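Mirolysin (PDB 6R7V) is a zinc-dependent peptidase of the pappalysin family within the metzincins, probably cleaving proteins, and is held latent as a zymogen by a cysteine switch. Local coordinates at residues A[60-65]-A[154-159]; A[66-71]-A[103-108]. The protein carries 1 engineered substitution. All coordinates share one frame; numbering follows the deposited sequence.

Interaction 1: residues A[60-65]-A[154-159]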
ATOM      1  N   GLN A  60       9.027   4.215  19.711  1.00 17.05           N
ATOM      2  CA  GLN A  60       9.081   4.307  18.258  1.00 16.34           C
ATOM      3  C   GLN A  60      10.142   3.389  17.641  1.00 19.27           C
ATOM      4  O   GLN A  60      10.105   3.083  16.438  1.00 18.44           O
ATOM      5  CB  GLN A  60       9.344   5.755  17.847  1.00 16.34           C
ATOM      6  CG  GLN A  60       8.142   6.635  18.121  1.00 17.40           C
ATOM      7  CD  GLN A  60       8.444   8.099  18.076  1.00 22.59           C
ATOM      8  OE1 GLN A  60       9.446   8.535  17.501  1.00 22.57           O
ATOM      9  NE2 GLN A  60       7.557   8.911  18.638  1.00 18.51           N
ATOM     10  N   ASN A  61      11.075   2.923  18.465  1.00 18.08           N
ATOM     11  CA  ASN A  61      12.142   2.030  18.012  1.00 18.36           C
ATOM     12  C   ASN A  61      11.647   0.596  18.091  1.00 22.11           C
ATOM     13  O   ASN A  61      12.056  -0.172  18.951  1.00 22.41           O
ATOM     14  CB  ASN A  61      13.358   2.256  18.900  1.00 19.58           C
ATOM     15  CG  ASN A  61      14.640   1.733  18.345  1.00 23.64           C
ATOM     16  OD1 ASN A  61      14.731   1.289  17.193  1.00 22.41           O
ATOM     17  ND2 ASN A  61      15.680   1.775  19.183  1.00 23.50           N
ATOM     18  N   ILE A  62      10.755   0.226  17.172  1.00 19.41           N
ATOM     19  CA  ILE A  62      10.070  -1.066  17.202  1.00 19.60           C
ATOM     20  C   ILE A  62      11.011  -2.240  16.906  1.00 22.35           C
ATOM     21  O   ILE A  62      11.994  -2.092  16.194  1.00 22.80           O
ATOM     22  CB  ILE A  62       8.825  -1.073  16.277  1.00 20.90           C
ATOM     23  CG1 ILE A  62       9.226  -0.867  14.798  1.00 20.81           C
ATOM     24  CG2 ILE A  62       7.824   0.002  16.758  1.00 21.62           C
ATOM     25  CD1 ILE A  62       8.098  -1.293  13.807  1.00 21.40           C
ATOM     26  N   SER A  63      10.662  -3.418  17.425  1.00 21.21           N
ATOM     27  CA  SER A  63      11.503  -4.609  17.373  1.00 22.20           C
ATOM     28  C   SER A  63      11.654  -5.207  15.972  1.00 25.35           C
ATOM     29  O   SER A  63      10.798  -5.032  15.088  1.00 21.87           O
ATOM     30  CB  SER A  63      10.974  -5.677  18.326  1.00 23.98           C
ATOM     31  OG  SER A  63       9.799  -6.301  17.822  1.00 26.00           O
ATOM     32  N   ASP A  64      12.759  -5.935  15.769  1.00 23.96           N
ATOM     33  CA  ASP A  64      12.987  -6.636  14.514  1.00 22.49           C
ATOM     34  C   ASP A  64      11.839  -7.644  14.288  1.00 23.61           C
ATOM     35  O   ASP A  64      11.336  -7.760  13.162  1.00 22.06           O
ATOM     36  CB  ASP A  64      14.327  -7.393  14.552  1.00 24.56           C
ATOM     37  CG  ASP A  64      15.596  -6.580  14.374  1.00 35.50           C
ATOM     38  OD1 ASP A  64      16.685  -7.187  14.373  1.00 39.31           O
ATOM     39  OD2 ASP A  64      15.498  -5.333  14.224  1.00 29.85           O
ATOM     40  N   ALA A  65      11.402  -8.354  15.377  1.00 21.61           N
ATOM     41  CA  ALA A  65      10.297  -9.328  15.311  1.00 21.33           C
ATOM     42  C   ALA A  65       9.021  -8.631  14.853  1.00 21.69           C
ATOM     43  O   ALA A  65       8.283  -9.213  14.064  1.00 20.01           O
ATOM     44  CB  ALA A  65      10.077 -10.014  16.661  1.00 22.42           C
ATOM     45  N   ILE A 154       9.948   1.297   3.025  1.00 13.51           N
ATOM     46  CA  ILE A 154       8.868   1.444   3.977  1.00 13.55           C
ATOM     47  C   ILE A 154       9.400   2.191   5.173  1.00 14.19           C
ATOM     48  O   ILE A 154      10.266   1.642   5.886  1.00 15.70           O
ATOM     49  CB  ILE A 154       8.275   0.101   4.427  1.00 14.96           C
ATOM     50  CG1 ILE A 154       7.791  -0.763   3.236  1.00 14.18           C
ATOM     51  CG2 ILE A 154       7.145   0.385   5.426  1.00 18.01           C
ATOM     52  CD1 ILE A 154       7.208  -2.167   3.688  1.00 16.63           C
ATOM     53  N   TRP A 155       8.954   3.440   5.383  1.00 13.30           N
ATOM     54  CA  TRP A 155       9.405   4.216   6.536  1.00 14.10           C
ATOM     55  C   TRP A 155       8.423   4.003   7.657  1.00 15.72           C
ATOM     56  O   TRP A 155       7.207   3.973   7.399  1.00 15.43           O
ATOM     57  CB  TRP A 155       9.489   5.705   6.179  1.00 14.13           C
ATOM     58  CG  TRP A 155      10.622   6.068   5.290  1.00 14.15           C
ATOM     59  CD1 TRP A 155      11.826   6.582   5.682  1.00 16.09           C
ATOM     60  CD2 TRP A 155      10.603   6.135   3.853  1.00 14.00           C
ATOM     61  NE1 TRP A 155      12.596   6.888   4.577  1.00 14.39           N
ATOM     62  CE2 TRP A 155      11.876   6.588   3.438  1.00 16.47           C
ATOM     63  CE3 TRP A 155       9.652   5.793   2.865  1.00 15.02           C
ATOM     64  CZ2 TRP A 155      12.192   6.791   2.088  1.00 15.47           C
ATOM     65  CZ3 TRP A 155       9.984   5.954   1.529  1.00 15.65           C
ATOM     66  CH2 TRP A 155      11.223   6.488   1.148  1.00 15.86           C
ATOM     67  N   VAL A 156       8.926   3.807   8.890  1.00 14.69           N
ATOM     68  CA  VAL A 156       8.091   3.627  10.074  1.00 14.58           C
ATOM     69  C   VAL A 156       8.417   4.739  11.040  1.00 15.90           C
ATOM     70  O   VAL A 156       9.602   4.937  11.342  1.00 16.10           O
ATOM     71  CB  VAL A 156       8.339   2.246  10.698  1.00 16.01           C
ATOM     72  CG1 VAL A 156       7.481   2.048  11.948  1.00 16.91           C
ATOM     73  CG2 VAL A 156       8.083   1.132   9.671  1.00 15.68           C
ATOM     74  N   CYS A 157       7.424   5.556  11.419  1.00 14.04           N
ATOM     75  CA  CYS A 157       7.697   6.725  12.228  1.00 14.46           C
ATOM     76  C   CYS A 157       6.442   7.169  12.971  1.00 15.40           C
ATOM     77  O   CYS A 157       5.354   6.602  12.753  1.00 14.84           O
ATOM     78  CB  CYS A 157       8.203   7.851  11.327  1.00 15.06           C
ATOM     79  SG  CYS A 157       6.942   8.499  10.199  1.00 17.48           S
ATOM     80  N   ASN A 158       6.580   8.242  13.750  1.00 15.67           N
ATOM     81  CA  ASN A 158       5.419   8.849  14.390  1.00 15.56           C
ATOM     82  C   ASN A 158       4.742   9.824  13.417  1.00 18.78           C
ATOM     83  O   ASN A 158       5.307  10.872  13.124  1.00 18.40           O
ATOM     84  CB  ASN A 158       5.829   9.575  15.647  1.00 16.81           C
ATOM     85  CG  ASN A 158       4.656  10.218  16.327  1.00 21.41           C
ATOM     86  OD1 ASN A 158       3.535   9.694  16.264  1.00 21.15           O
ATOM     87  ND2 ASN A 158       4.891  11.365  16.979  1.00 22.35           N
ATOM     88  N   LEU A 159       3.536   9.470  12.912  1.00 19.20           N
ATOM     89  CA  LEU A 159       2.744  10.332  12.036  1.00 18.79           C
ATOM     90  C   LEU A 159       1.687  11.111  12.827  1.00 23.80           C
ATOM     91  O   LEU A 159       0.912  11.856  12.235  1.00 26.11           O
ATOM     92  CB  LEU A 159       2.083   9.509  10.929  1.00 18.11           C
ATOM     93  CG  LEU A 159       3.036   8.896   9.913  1.00 20.11           C
ATOM     94  CD1 LEU A 159       2.272   8.020   8.939  1.00 19.98           C
ATOM     95  CD2 LEU A 159       3.813   9.996   9.156  1.00 21.39           C
TER
HETATM   96  O   HOH W   1       9.221   8.920  14.402  1.00 18.96           O

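Interaction 2: residues A[66-71]-A[103-108]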
ATOM      1  N   GLN A  66       8.786  -7.384  15.284  1.00 18.05           N
ATOM      2  CA  GLN A  66       7.609  -6.612  14.872  1.00 17.68           C
ATOM      3  C   GLN A  66       7.652  -6.364  13.351  1.00 17.35           C
ATOM      4  O   GLN A  66       6.663  -6.532  12.630  1.00 17.57           O
ATOM      5  CB  GLN A  66       7.525  -5.294  15.644  1.00 18.74           C
ATOM      6  CG  GLN A  66       6.140  -4.649  15.634  1.00 19.95           C
ATOM      7  CD  GLN A  66       5.075  -5.485  16.315  1.00 21.38           C
ATOM      8  OE1 GLN A  66       5.333  -6.197  17.297  1.00 21.67           O
ATOM      9  NE2 GLN A  66       3.853  -5.377  15.831  1.00 18.63           N
ATOM     10  N   ILE A  67       8.836  -6.018  12.838  1.00 16.31           N
ATOM     11  CA  ILE A  67       9.028  -5.741  11.419  1.00 14.61           C
ATOM     12  C   ILE A  67       8.879  -7.020  10.573  1.00 15.69           C
ATOM     13  O   ILE A  67       8.195  -7.026   9.532  1.00 16.00           O
ATOM     14  CB  ILE A  67      10.385  -5.090  11.199  1.00 16.96           C
ATOM     15  CG1 ILE A  67      10.391  -3.691  11.837  1.00 18.87           C
ATOM     16  CG2 ILE A  67      10.726  -5.066   9.704  1.00 17.41           C
ATOM     17  CD1 ILE A  67      11.794  -3.131  11.977  1.00 20.81           C
ATOM     18  N   ILE A  68       9.492  -8.126  11.055  1.00 16.00           N
ATOM     19  CA  ILE A  68       9.374  -9.402  10.341  1.00 16.43           C
ATOM     20  C   ILE A  68       7.894  -9.836  10.288  1.00 17.26           C
ATOM     21  O   ILE A  68       7.443 -10.352   9.258  1.00 16.94           O
ATOM     22  CB  ILE A  68      10.266 -10.421  11.085  1.00 19.94           C
ATOM     23  CG1 ILE A  68      11.756 -10.077  10.831  1.00 21.85           C
ATOM     24  CG2 ILE A  68       9.931 -11.907  10.723  1.00 19.75           C
ATOM     25  CD1 ILE A  68      12.719 -10.778  11.772  1.00 28.28           C
ATOM     26  N   SER A  69       7.137  -9.590  11.368  1.00 16.05           N
ATOM     27  CA  SER A  69       5.720  -9.943  11.341  1.00 14.96           C
ATOM     28  C   SER A  69       4.991  -9.129  10.269  1.00 15.46           C
ATOM     29  O   SER A  69       4.080  -9.670   9.644  1.00 15.84           O
ATOM     30  CB  SER A  69       5.055  -9.758  12.697  1.00 18.97           C
ATOM     31  OG  SER A  69       4.736  -8.417  13.013  1.00 19.61           O
ATOM     32  N   GLN A  70       5.405  -7.877   9.996  1.00 14.24           N
ATOM     33  CA  GLN A  70       4.750  -7.124   8.932  1.00 13.09           C
ATOM     34  C   GLN A  70       5.037  -7.721   7.557  1.00 14.20           C
ATOM     35  O   GLN A  70       4.139  -7.770   6.692  1.00 13.12           O
ATOM     36  CB  GLN A  70       5.186  -5.651   8.957  1.00 14.07           C
ATOM     37  CG  GLN A  70       4.493  -4.810   7.873  1.00 13.88           C
ATOM     38  CD  GLN A  70       2.994  -4.761   8.091  1.00 14.41           C
ATOM     39  OE1 GLN A  70       2.527  -4.068   8.990  1.00 14.23           O
ATOM     40  NE2 GLN A  70       2.200  -5.445   7.285  1.00 13.91           N
ATOM     41  N   ILE A  71       6.276  -8.182   7.342  1.00 14.07           N
ATOM     42  CA  ILE A  71       6.627  -8.795   6.067  1.00 13.71           C
ATOM     43  C   ILE A  71       5.818 -10.080   5.893  1.00 14.87           C
ATOM     44  O   ILE A  71       5.328 -10.364   4.781  1.00 15.28           O
ATOM     45  CB  ILE A  71       8.141  -9.045   5.990  1.00 16.32           C
ATOM     46  CG1 ILE A  71       8.897  -7.724   6.206  1.00 17.94           C
ATOM     47  CG2 ILE A  71       8.511  -9.650   4.611  1.00 18.84           C
ATOM     48  CD1 ILE A  71       8.529  -6.538   5.231  1.00 25.13           C
ATOM     49  N   PHE A 103       7.384 -10.572  -0.878  1.00 14.06           N
ATOM     50  CA  PHE A 103       8.164  -9.499  -0.270  1.00 13.89           C
ATOM     51  C   PHE A 103       9.265 -10.115   0.532  1.00 17.30           C
ATOM     52  O   PHE A 103       9.033 -11.089   1.249  1.00 16.59           O
ATOM     53  CB  PHE A 103       7.285  -8.635   0.642  1.00 13.94           C
ATOM     54  CG  PHE A 103       6.152  -7.947  -0.074  1.00 14.81           C
ATOM     55  CD1 PHE A 103       4.961  -8.623  -0.341  1.00 14.96           C
ATOM     56  CD2 PHE A 103       6.282  -6.634  -0.519  1.00 14.53           C
ATOM     57  CE1 PHE A 103       3.914  -7.989  -1.010  1.00 15.66           C
ATOM     58  CE2 PHE A 103       5.247  -6.013  -1.228  1.00 16.39           C
ATOM     59  CZ  PHE A 103       4.059  -6.697  -1.463  1.00 15.47           C
ATOM     60  N   LYS A 104      10.488  -9.595   0.382  1.00 14.33           N
ATOM     61  CA  LYS A 104      11.597 -10.102   1.189  1.00 14.59           C
ATOM     62  C   LYS A 104      12.441  -8.950   1.627  1.00 16.11           C
ATOM     63  O   LYS A 104      12.770  -8.078   0.814  1.00 15.43           O
ATOM     64  CB  LYS A 104      12.484 -11.108   0.427  1.00 16.93           C
ATOM     65  CG  LYS A 104      11.844 -12.438   0.081  1.00 22.52           C
ATOM     66  CD  LYS A 104      12.859 -13.346  -0.640  1.00 27.09           C
ATOM     67  CE  LYS A 104      12.138 -14.461  -1.338  1.00 30.86           C
ATOM     68  NZ  LYS A 104      13.072 -15.427  -1.963  1.00 34.10           N
ATOM     69  N   LEU A 105      12.896  -8.979   2.889  1.00 15.20           N
ATOM     70  CA  LEU A 105      13.801  -7.937   3.318  1.00 15.73           C
ATOM     71  C   LEU A 105      15.119  -8.046   2.551  1.00 17.03           C
ATOM     72  O   LEU A 105      15.646  -9.150   2.356  1.00 17.24           O
ATOM     73  CB  LEU A 105      14.080  -8.068   4.813  1.00 15.98           C
ATOM     74  CG  LEU A 105      12.898  -7.718   5.740  1.00 18.14           C
ATOM     75  CD1 LEU A 105      13.249  -8.079   7.205  1.00 20.06           C
ATOM     76  CD2 LEU A 105      12.594  -6.204   5.684  1.00 19.55           C
ATOM     77  N   ALA A 106      15.642  -6.904   2.116  1.00 16.67           N
ATOM     78  CA  ALA A 106      16.908  -6.855   1.399  1.00 16.82           C
ATOM     79  C   ALA A 106      18.043  -7.429   2.223  1.00 18.29           C
ATOM     80  O   ALA A 106      18.063  -7.301   3.440  1.00 16.92           O
ATOM     81  CB  ALA A 106      17.232  -5.405   1.050  1.00 19.44           C
ATOM     82  N   ARG A 107      19.010  -8.051   1.541  1.00 16.14           N
ATOM     83  CA  ARG A 107      20.193  -8.606   2.171  1.00 16.52           C
ATOM     84  C   ARG A 107      21.450  -7.922   1.653  1.00 17.89           C
ATOM     85  O   ARG A 107      22.544  -8.143   2.174  1.00 19.18           O
ATOM     86  CB  ARG A 107      20.276 -10.131   1.999  1.00 19.98           C
ATOM     87  CG  ARG A 107      19.107 -10.865   2.666  1.00 21.67           C
ATOM     88  CD  ARG A 107      19.053 -10.751   4.189  1.00 26.56           C
ATOM     89  NE  ARG A 107      20.331 -11.052   4.847  1.00 33.42           N
ATOM     90  CZ  ARG A 107      20.754 -12.269   5.177  1.00 54.93           C
ATOM     91  NH1 ARG A 107      20.004 -13.334   4.919  1.00 44.63           N
ATOM     92  NH2 ARG A 107      21.930 -12.430   5.770  1.00 48.42           N
ATOM     93  N   ARG A 108      21.282  -7.070   0.636  1.00 17.21           N
ATOM     94  CA  ARG A 108      22.398  -6.281   0.072  1.00 17.10           C
ATOM     95  C   ARG A 108      21.950  -4.842  -0.030  1.00 17.01           C
ATOM     96  O   ARG A 108      20.859  -4.595  -0.562  1.00 17.94           O
ATOM     97  CB  ARG A 108      22.807  -6.814  -1.310  1.00 18.97           C
ATOM     98  CG  ARG A 108      23.389  -8.212  -1.235  1.00 28.01           C
ATOM     99  CD  ARG A 108      23.529  -8.814  -2.588  1.00 38.51           C
ATOM    100  NE  ARG A 108      23.713 -10.261  -2.502  1.00 43.40           N
ATOM    101  CZ  ARG A 108      24.096 -11.018  -3.522  1.00 62.15           C
ATOM    102  NH1 ARG A 108      24.313 -10.478  -4.714  1.00 39.36           N
ATOM    103  NH2 ARG A 108      24.256 -12.323  -3.360  1.00 58.01           N
TER

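Interaction 1: residues A[60-65]-A[154-159]
Q60 reaches over N158 with its amide, while two residues on I62 meets V156 through methyl groups alone. From CB, the Q60 side chain runs outward through CG without touching 154-159: CG stands beside the backbone N (chi1 -70°) and the chain continues extended (chi2 165°), which carries the amide across to the end of strand 152-157. There Q60 CD lies 3.9 Å from N158 CB. Q60 NE2 comes closer, 3.5 Å from N158 CB, an apolar carbon, and the two amide planes are turned 32° apart. OE1 turns to polar partners instead. It takes the backbone N-H of N56, which probably limits the amide's rotation, with a water as a possible second partner. That water, 3.1 Å from Q60 OE1, also accepts from N158 N at 2.8 Å. N158 has its own holds, with ND2 on the carbonyl of E126 and OD1 on the N-H of G160. Beside this polar end, I62 CD1 packs 3.9 Å from V156 CG1, the side chains crossing at about a right angle. N61, between the two touching residues, centres an inverse gamma turn. The contact is thus a buried seam, polar at one end and apolar at the other, where 60-65, the lead-in from strand 45-55 to helix 64-77, lies over the end of strand 152-157. Strand 45-55 runs parallel beside that strand, giving Y55 to Q60 and V51 to V156, while F189 backs I62 and S63 caps the start of the helix.

Interaction 2: residues A[66-71]-A[103-108]
I71 drives its side chain against both F103 and L105, and this end of the contact is the tight one. CG1 of I71 stands beside the backbone N (chi1 -57°), which aims that branch at L105: I71 CG1 is 4.0 Å from L105 CG and equally near CD2. I71 CD1 touches the same methyl, lying 4.1 Å from L105 CD2. The other branch goes to the strand backbone, with I71 CG2 3.7 Å from F103 O and 4.3 Å from F103 CB. Beyond CB the F103 ring turns away from helix 64-77 and reaches V209 on helix 203-212, which carries the zinc ligands H207 and H211.

One turn back along the helix the packing slackens. I68 just grazes L105, with I68 CG1 4.4 Å from L105 CD1, and I68 is itself exposed on the solvent side. Strand 45-55, helix 64-77 and the parallel strand 101-105 form a beta-alpha-beta crossover, which is why helix and strand run nearly antiparallel, at 157°, their axes 9.4 Å apart.

The polar residues Q66, S69 and Q70 look elsewhere, to backbone groups of G190, R191 and S194 among others; S69 OG also donates to Q66 O at 2.7 Å. Across the contact itself aliphatic carbon meets carbon or carbonyl, consistent with apolar packing, mostly around I71, holding the two together.

Coming from the N terminus, the chain leaves strand 45-55, passes through 60-65 and winds into helix 64-77, so both contacts start from consecutive pieces of that helix and its entry. Interaction 2 closes first, when strand 101-105 comes back alongside 66-71. Interaction 1 closes later, once strand 152-157 reaches 60-65, and the smaller loop is nested inside the larger. Their centres are 12 Å apart, and I62 CD1 meets I67 CG1 at 3.9 Å between them. Both strands pair in parallel with strand 45-55, so one helix with its lead-in is tied to two separate strands of the same sheet.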